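Local coordinates for protein N-acetylmuramoyl-L-alanine amidase (Mycolicibacterium smegmatis, PDB 7AGM) that probably cleaves the amide bond between N-acetylmuramic acid and L-alanine in cell-wall peptidoglycan as a zinc-dependent amidase, at residues Gly16-Asn21 with Asn82-Cys87; Ile25-Pro30 with Lys37-Ser42; Ala75-Asn80 with Asp89-Met94. All coordinates share one frame; numbering follows the deposited sequence.

Contact 1 (Gly16-Asn21 with Asn82-Cys87). With ZN (zinc ion), chain C.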
# COMPACT_ATOMS: atom_id res chain seq x y z
N GLY A 16 -4.30 -4.53 -0.80
CA GLY A 16 -5.54 -3.90 -1.23
C GLY A 16 -6.53 -4.89 -1.81
O GLY A 16 -6.16 -5.89 -2.44
N HIS A 17 -7.81 -4.62 -1.55
CA HIS A 17 -8.98 -5.29 -2.13
C HIS A 17 -9.21 -6.66 -1.52
O HIS A 17 -8.50 -7.04 -0.59
CB HIS A 17 -8.91 -5.28 -3.66
CG HIS A 17 -8.62 -3.93 -4.21
ND1 HIS A 17 -9.59 -2.96 -4.35
CD2 HIS A 17 -7.45 -3.36 -4.61
CE1 HIS A 17 -9.04 -1.85 -4.83
NE2 HIS A 17 -7.74 -2.07 -4.99
N ASN A 18 -10.22 -7.39 -2.01
CA ASN A 18 -10.59 -8.69 -1.48
C ASN A 18 -10.43 -9.75 -2.56
O ASN A 18 -10.54 -9.46 -3.75
CB ASN A 18 -12.07 -8.76 -1.07
CG ASN A 18 -12.51 -7.61 -0.19
OD1 ASN A 18 -11.77 -7.17 0.70
ND2 ASN A 18 -13.73 -7.15 -0.40
N GLY A 19 -10.22 -10.99 -2.12
CA GLY A 19 -10.19 -12.11 -3.05
C GLY A 19 -11.55 -12.49 -3.60
O GLY A 19 -11.62 -13.20 -4.61
N ALA A 20 -12.62 -12.05 -2.95
CA ALA A 20 -13.97 -12.22 -3.48
C ALA A 20 -14.83 -11.08 -2.96
O ALA A 20 -14.57 -10.53 -1.89
CB ALA A 20 -14.56 -13.57 -3.07
N ASN A 21 -15.85 -10.73 -3.74
CA ASN A 21 -16.72 -9.61 -3.40
C ASN A 21 -18.18 -10.05 -3.47
O ASN A 21 -18.54 -10.95 -4.23
CB ASN A 21 -16.50 -8.41 -4.33
CG ASN A 21 -15.13 -7.81 -4.18
OD1 ASN A 21 -14.88 -7.01 -3.27
ND2 ASN A 21 -14.22 -8.19 -5.07
N ASN A 82 -9.40 -15.34 -1.32
CA ASN A 82 -10.54 -15.96 -1.99
C ASN A 82 -11.87 -15.68 -1.31
O ASN A 82 -12.87 -16.35 -1.65
CB ASN A 82 -10.33 -17.48 -2.17
CG ASN A 82 -10.30 -18.22 -0.84
OD1 ASN A 82 -10.13 -17.63 0.22
ND2 ASN A 82 -10.47 -19.54 -0.90
N ALA A 83 -11.94 -14.73 -0.39
CA ALA A 83 -13.18 -14.43 0.31
C ALA A 83 -13.25 -12.94 0.61
O ALA A 83 -12.31 -12.18 0.33
CB ALA A 83 -13.30 -15.29 1.58
N LEU A 84 -14.37 -12.51 1.18
CA LEU A 84 -14.56 -11.11 1.51
C LEU A 84 -13.49 -10.64 2.49
O LEU A 84 -13.03 -11.40 3.35
CB LEU A 84 -15.95 -10.89 2.12
CG LEU A 84 -17.14 -10.97 1.17
CD1 LEU A 84 -18.43 -10.96 1.97
CD2 LEU A 84 -17.11 -9.82 0.19
N GLY A 85 -13.10 -9.37 2.35
CA GLY A 85 -12.20 -8.72 3.27
C GLY A 85 -12.83 -7.45 3.81
O GLY A 85 -13.94 -7.07 3.41
N PRO A 86 -12.15 -6.76 4.72
CA PRO A 86 -12.78 -5.64 5.44
C PRO A 86 -12.96 -4.41 4.56
O PRO A 86 -12.23 -4.19 3.59
CB PRO A 86 -11.79 -5.35 6.58
CG PRO A 86 -10.92 -6.56 6.68
CD PRO A 86 -10.82 -7.09 5.28
N CYS A 87 -13.93 -3.58 4.94
CA CYS A 87 -14.16 -2.30 4.29
C CYS A 87 -12.97 -1.36 4.50
O CYS A 87 -12.14 -1.55 5.40
CB CYS A 87 -15.41 -1.62 4.85
SG CYS A 87 -16.92 -2.58 4.67
ZN ZN C . -6.17 -0.74 -5.46
O HOH W 1 -15.45 -5.93 1.90
O HOH W 2 -9.74 -11.80 0.14
O HOH W 3 -7.50 -0.19 -7.05
O HOH W 4 -7.41 1.04 -4.97
O HOH W 5 -5.26 0.56 -6.80
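Asn18 lays the face of its side-chain amide against the backbone of Gly85. The carbon CG of Asn18 is 3.1 Å from Gly85 N, which stands almost straight above it. Asn18 OD1 also reaches Gly85 CA, at 3.0 Å. On the other side of the amide, Asn18 ND2 donates to Asn21 OD1 within the same loop at 3.1 Å. That bond is bent, and the donor sits above the plane of the Asn21 carbonyl. A water accepts a second bond from Asn18 ND2.

Ala20 meets the other loop with both its backbone and its methyl. Its N gives a weak hydrogen bond to Ala83 O (3.3 Å, 138°). Its O receives a CH...O contact from Leu84 CA at 3.4 Å. The methyl of Ala20 rests 3.5 Å from Asn82 O. Leu84 starts off away from the other loop, but with CG anti to its own carbonyl carbon (chi1 -73°) the CD2 branch comes back. That methyl lies 3.4 Å from Ala20 O and 3.6 Å from Asn21 CA.

The loop 16-21 follows strand 10-15 and carries His17, whose NE2 binds the zinc ion. Glu52, His107 and three waters complete the metal site. The loop 82-87 leads into helix 88-98, with Cys87 at the N-cap and in a disulfide with Cys39.

The Asn18 amide face on Gly85, Ala20 and the Leu84 methyl carry the contact; its one clear direct hydrogen bond is weak. ND2 of Asn18 is held by Asn21 and a water, and OD1 from outside both loops, fixing the amide at both ends.

Contact 2 (Ile25-Pro30 with Lys37-Ser42)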
# COMPACT_ATOMS: atom_id res chain seq x y z
N ILE A 25 -20.12 -4.81 -0.56
CA ILE A 25 -19.03 -3.87 -0.84
C ILE A 25 -19.53 -2.51 -1.31
O ILE A 25 -18.75 -1.56 -1.33
CB ILE A 25 -17.98 -4.44 -1.81
CG1 ILE A 25 -18.51 -4.46 -3.25
CG2 ILE A 25 -17.54 -5.83 -1.36
CD1 ILE A 25 -17.48 -4.89 -4.28
N GLY A 26 -20.81 -2.39 -1.67
CA GLY A 26 -21.36 -1.10 -2.05
C GLY A 26 -21.84 -0.23 -0.90
O GLY A 26 -22.11 0.95 -1.11
N ARG A 27 -21.96 -0.80 0.30
CA ARG A 27 -22.40 -0.03 1.46
C ARG A 27 -21.46 1.13 1.73
O ARG A 27 -20.24 1.02 1.56
CB ARG A 27 -22.45 -0.95 2.69
CG ARG A 27 -22.92 -0.25 3.96
CD ARG A 27 -22.92 -1.20 5.15
NE ARG A 27 -21.61 -1.79 5.39
CZ ARG A 27 -20.67 -1.23 6.14
NH1 ARG A 27 -20.90 -0.06 6.73
NH2 ARG A 27 -19.50 -1.83 6.31
N GLN A 28 -22.03 2.26 2.16
CA GLN A 28 -21.26 3.49 2.33
C GLN A 28 -20.57 3.52 3.69
O GLN A 28 -21.17 3.19 4.72
CB GLN A 28 -22.18 4.70 2.20
CG GLN A 28 -22.75 4.87 0.80
CD GLN A 28 -21.66 5.06 -0.25
OE1 GLN A 28 -21.01 6.10 -0.31
NE2 GLN A 28 -21.47 4.04 -1.09
N VAL A 29 -19.30 3.92 3.69
CA VAL A 29 -18.50 4.02 4.91
C VAL A 29 -17.83 5.38 4.94
O VAL A 29 -17.60 5.98 3.87
CB VAL A 29 -17.48 2.86 5.00
CG1 VAL A 29 -18.17 1.50 4.88
CG2 VAL A 29 -16.39 3.02 3.95
N PRO A 30 -17.49 5.92 6.11
CA PRO A 30 -16.92 7.27 6.16
C PRO A 30 -15.54 7.34 5.53
O PRO A 30 -14.75 6.39 5.58
CB PRO A 30 -16.85 7.56 7.66
CG PRO A 30 -16.83 6.23 8.31
CD PRO A 30 -17.67 5.34 7.45
N LYS A 37 -17.87 6.63 0.94
CA LYS A 37 -17.56 5.94 -0.30
C LYS A 37 -17.87 4.46 -0.10
O LYS A 37 -18.22 4.01 1.00
CB LYS A 37 -16.13 6.19 -0.78
CG LYS A 37 -15.04 5.68 0.16
CD LYS A 37 -13.68 6.25 -0.23
CE LYS A 37 -13.33 5.95 -1.68
NZ LYS A 37 -11.93 6.39 -2.01
N ASN A 38 -17.74 3.70 -1.19
CA ASN A 38 -18.05 2.27 -1.13
C ASN A 38 -17.13 1.55 -0.14
O ASN A 38 -15.93 1.85 -0.05
CB ASN A 38 -17.91 1.64 -2.51
CG ASN A 38 -19.07 2.00 -3.43
OD1 ASN A 38 -19.86 2.90 -3.14
ND2 ASN A 38 -19.18 1.28 -4.54
N CYS A 39 -17.71 0.61 0.61
CA CYS A 39 -16.96 -0.25 1.52
C CYS A 39 -15.74 -0.85 0.84
O CYS A 39 -14.63 -0.81 1.38
CB CYS A 39 -17.90 -1.35 2.04
SG CYS A 39 -17.09 -2.85 2.66
N GLN A 40 -15.92 -1.43 -0.34
CA GLN A 40 -14.79 -1.98 -1.08
C GLN A 40 -14.99 -1.77 -2.58
O GLN A 40 -16.09 -1.46 -3.05
CB GLN A 40 -14.55 -3.46 -0.79
CG GLN A 40 -13.54 -3.72 0.33
CD GLN A 40 -12.16 -3.17 0.00
OE1 GLN A 40 -11.83 -2.90 -1.15
NE2 GLN A 40 -11.34 -3.01 1.03
N GLU A 41 -13.89 -1.92 -3.31
CA GLU A 41 -13.89 -1.97 -4.76
C GLU A 41 -13.20 -3.27 -5.16
O GLU A 41 -12.33 -3.76 -4.44
CB GLU A 41 -13.09 -0.82 -5.37
CG GLU A 41 -13.75 0.52 -5.28
CD GLU A 41 -14.94 0.64 -6.21
OE1 GLU A 41 -14.96 -0.04 -7.25
OE2 GLU A 41 -15.85 1.43 -5.89
N SER A 42 -13.58 -3.82 -6.31
CA SER A 42 -13.00 -5.09 -6.74
C SER A 42 -11.50 -4.98 -6.99
O SER A 42 -10.77 -5.95 -6.78
CB SER A 42 -13.71 -5.58 -8.00
OG SER A 42 -13.66 -4.60 -9.02
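Val29 and Lys37 pair their backbones in a small antiparallel beta hairpin of strands 28-30 and 36-38. They form a hydrogen-bonded pair: Val29 N donates to Lys37 O at 2.9 Å, and Lys37 N to Val29 O at 3.0 Å. Gln28 and Asn38 form the neighbouring non-hydrogen-bonded pair. Beyond the strands the pairing goes on irregularly. Cys39 N donates to Arg27 O at 2.7 Å (bent, 137°), and Gln40 N to Ile25 O.

The Gln28 side chain folds back over the hairpin, bent at chi2 (-60°). Its NE2 serves two acceptors, Asn38 OD1 at 2.8 Å and Gly26 O at 3.2 Å, both in the plane of the Gln28 amide. OE1 of Gln28 is held by Thr36, so both ends of the amide are bound. Lys37 NZ bonds to Asp167 O, away from the hairpin. Gln40 NE2 bonds to Pro86 O, and Gln40 OE1 accepts from Glu41 N.

Val29 CG1 lies 4.0 Å from Cys39 CB; the disulfide from Cys39 to Cys87 ties the hairpin to the loop before helix 88-98. Ile25 buries most surface: its CB packs on Gln40 CB, and the Gln40 N-H points almost straight (175°) at a lone pair of Ile25 O.

Contact 3 (Ala75-Asn80 with Asp89-Met94)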
# COMPACT_ATOMS: atom_id res chain seq x y z
N ALA A 75 1.12 -7.45 11.29
CA ALA A 75 -0.25 -7.91 11.20
C ALA A 75 -0.77 -7.53 9.83
O ALA A 75 -0.27 -6.59 9.21
CB ALA A 75 -1.16 -7.31 12.28
N MET A 76 -1.76 -8.27 9.34
CA MET A 76 -2.32 -8.04 8.02
C MET A 76 -3.81 -7.73 8.09
O MET A 76 -4.52 -8.17 9.00
CB MET A 76 -2.05 -9.22 7.08
CG MET A 76 -0.58 -9.38 6.72
SD MET A 76 -0.29 -10.69 5.53
CE MET A 76 -1.37 -10.17 4.19
N SER A 77 -4.29 -6.97 7.11
CA SER A 77 -5.69 -6.58 7.07
C SER A 77 -6.61 -7.71 6.62
O SER A 77 -7.82 -7.64 6.88
CB SER A 77 -5.87 -5.39 6.13
OG SER A 77 -5.52 -5.75 4.81
N ARG A 78 -6.08 -8.72 5.94
CA ARG A 78 -6.89 -9.86 5.51
C ARG A 78 -6.02 -11.10 5.54
O ARG A 78 -4.79 -11.01 5.51
CB ARG A 78 -7.52 -9.64 4.13
CG ARG A 78 -6.52 -9.41 3.00
CD ARG A 78 -7.31 -9.27 1.71
NE ARG A 78 -6.59 -8.72 0.56
CZ ARG A 78 -6.32 -9.39 -0.56
NH1 ARG A 78 -6.62 -10.68 -0.68
NH2 ARG A 78 -5.73 -8.76 -1.58
N GLY A 79 -6.68 -12.25 5.57
CA GLY A 79 -5.99 -13.51 5.80
C GLY A 79 -6.11 -14.52 4.67
O GLY A 79 -5.65 -15.66 4.82
N ASN A 80 -6.71 -14.13 3.55
CA ASN A 80 -6.81 -15.01 2.39
C ASN A 80 -7.00 -14.15 1.15
O ASN A 80 -7.13 -12.92 1.22
CB ASN A 80 -7.97 -16.00 2.53
CG ASN A 80 -9.31 -15.32 2.66
OD1 ASN A 80 -9.73 -14.56 1.78
ND2 ASN A 80 -10.00 -15.59 3.76
N ASP A 89 -12.81 1.67 5.68
CA ASP A 89 -12.74 2.28 7.00
C ASP A 89 -12.30 1.27 8.05
O ASP A 89 -11.53 1.61 8.96
CB ASP A 89 -14.07 2.95 7.37
CG ASP A 89 -15.23 1.97 7.47
OD1 ASP A 89 -15.23 0.94 6.78
OD2 ASP A 89 -16.18 2.27 8.23
N GLU A 90 -12.75 0.02 7.92
CA GLU A 90 -12.35 -1.04 8.85
C GLU A 90 -10.85 -1.32 8.77
O GLU A 90 -10.22 -1.60 9.79
CB GLU A 90 -13.16 -2.31 8.57
CG GLU A 90 -14.66 -2.16 8.86
CD GLU A 90 -15.50 -3.39 8.48
OE1 GLU A 90 -15.13 -4.13 7.55
OE2 GLU A 90 -16.55 -3.60 9.13
N ARG A 91 -10.27 -1.26 7.57
CA ARG A 91 -8.82 -1.47 7.46
C ARG A 91 -8.04 -0.38 8.20
O ARG A 91 -7.01 -0.66 8.82
CB ARG A 91 -8.41 -1.57 5.99
CG ARG A 91 -9.02 -2.77 5.27
CD ARG A 91 -8.75 -2.74 3.79
NE ARG A 91 -9.44 -3.84 3.12
CZ ARG A 91 -8.87 -4.74 2.30
NH1 ARG A 91 -7.58 -4.68 2.02
NH2 ARG A 91 -9.62 -5.69 1.76
N ALA A 92 -8.52 0.87 8.15
CA ALA A 92 -7.89 1.91 8.96
C ALA A 92 -8.09 1.66 10.45
O ALA A 92 -7.15 1.83 11.24
CB ALA A 92 -8.39 3.30 8.56
N ALA A 93 -9.29 1.23 10.85
CA ALA A 93 -9.54 0.94 12.26
C ALA A 93 -8.67 -0.20 12.77
O ALA A 93 -8.14 -0.13 13.89
CB ALA A 93 -11.02 0.62 12.48
N MET A 94 -8.49 -1.25 11.96
CA MET A 94 -7.59 -2.34 12.34
C MET A 94 -6.17 -1.84 12.53
O MET A 94 -5.50 -2.20 13.50
CB MET A 94 -7.62 -3.43 11.27
CG MET A 94 -8.93 -4.17 11.17
SD MET A 94 -8.91 -5.25 9.71
CE MET A 94 -7.80 -6.55 10.27
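Met94 touches the chain just past strand 73-76 with its terminal methyl. CE of Met94 lies 3.6 Å from Ser77 O and 3.8 Å from Ser77 CA. The side chain runs out from helix 88-98 and turns only at its last torsion (chi3 73°), which brings the methyl alongside the Ser77 backbone. It also comes within 3.9 Å of Met76 O.

One turn earlier, Arg91 reaches past the Ser77 side chain. Its CG is 4.2 Å from Ser77 CB, and its NH1 is 3.6 Å from Ser77 OG. The extended chain from CG to NE carries the guanidinium to Ser77 and Arg78. NH1 of Arg91 lies near the plane of the Arg78 guanidinium, at its edge, 4.4 Å from Arg78 NE. The two segments share no direct hydrogen bond.

The next shell explains how these groups are placed. Asp14, near the end of strand 10-15, takes a salt bridge from Arg91 NH1 and a hydrogen bond with Ser77 OG. Arg91 also bonds to the carbonyls of Pro15, His17 and Pro86, which uses all three of its nitrogens. Arg78 NE shares the Pro15 carbonyl, and its NH2 bonds to the carbonyls of Gly16 and His53. Its NH1 donates to Asn80 O at 3.0 Å and forms a salt bridge with Asp81.

Two like charges are thus buried side by side. The carboxylates of Asp14 and Asp81 and the surrounding carbonyls probably offset them. Bonding to Pro15, Gly16 and His17, the arginines brace the backbone that presents the zinc ligand His17.

In the fold
Strand 10-15 leads into 16-21, the first half of contact 1. The chain then makes the hairpin of contact 2, which closes a short loop of six residues between 25-30 and 37-42. Helix 52-69 and strand 73-76 follow. Contact 1 closes only when 82-87 returns to 16-21, so contact 2 is nested inside its loop. Contact 3 crosses contact 1: its first segment, 75-80, precedes 82-87, and its second, 89-94, follows. Contacts 2 and 3 lie in series. The Cys39-Cys87 disulfide fastens contact 2 to contact 1, and Arg91 links contact 3 to both loops of contact 1. Together they tie the hairpin, the zinc-site loop, helix 88-98 and edge strand 73-76 of the main sheet.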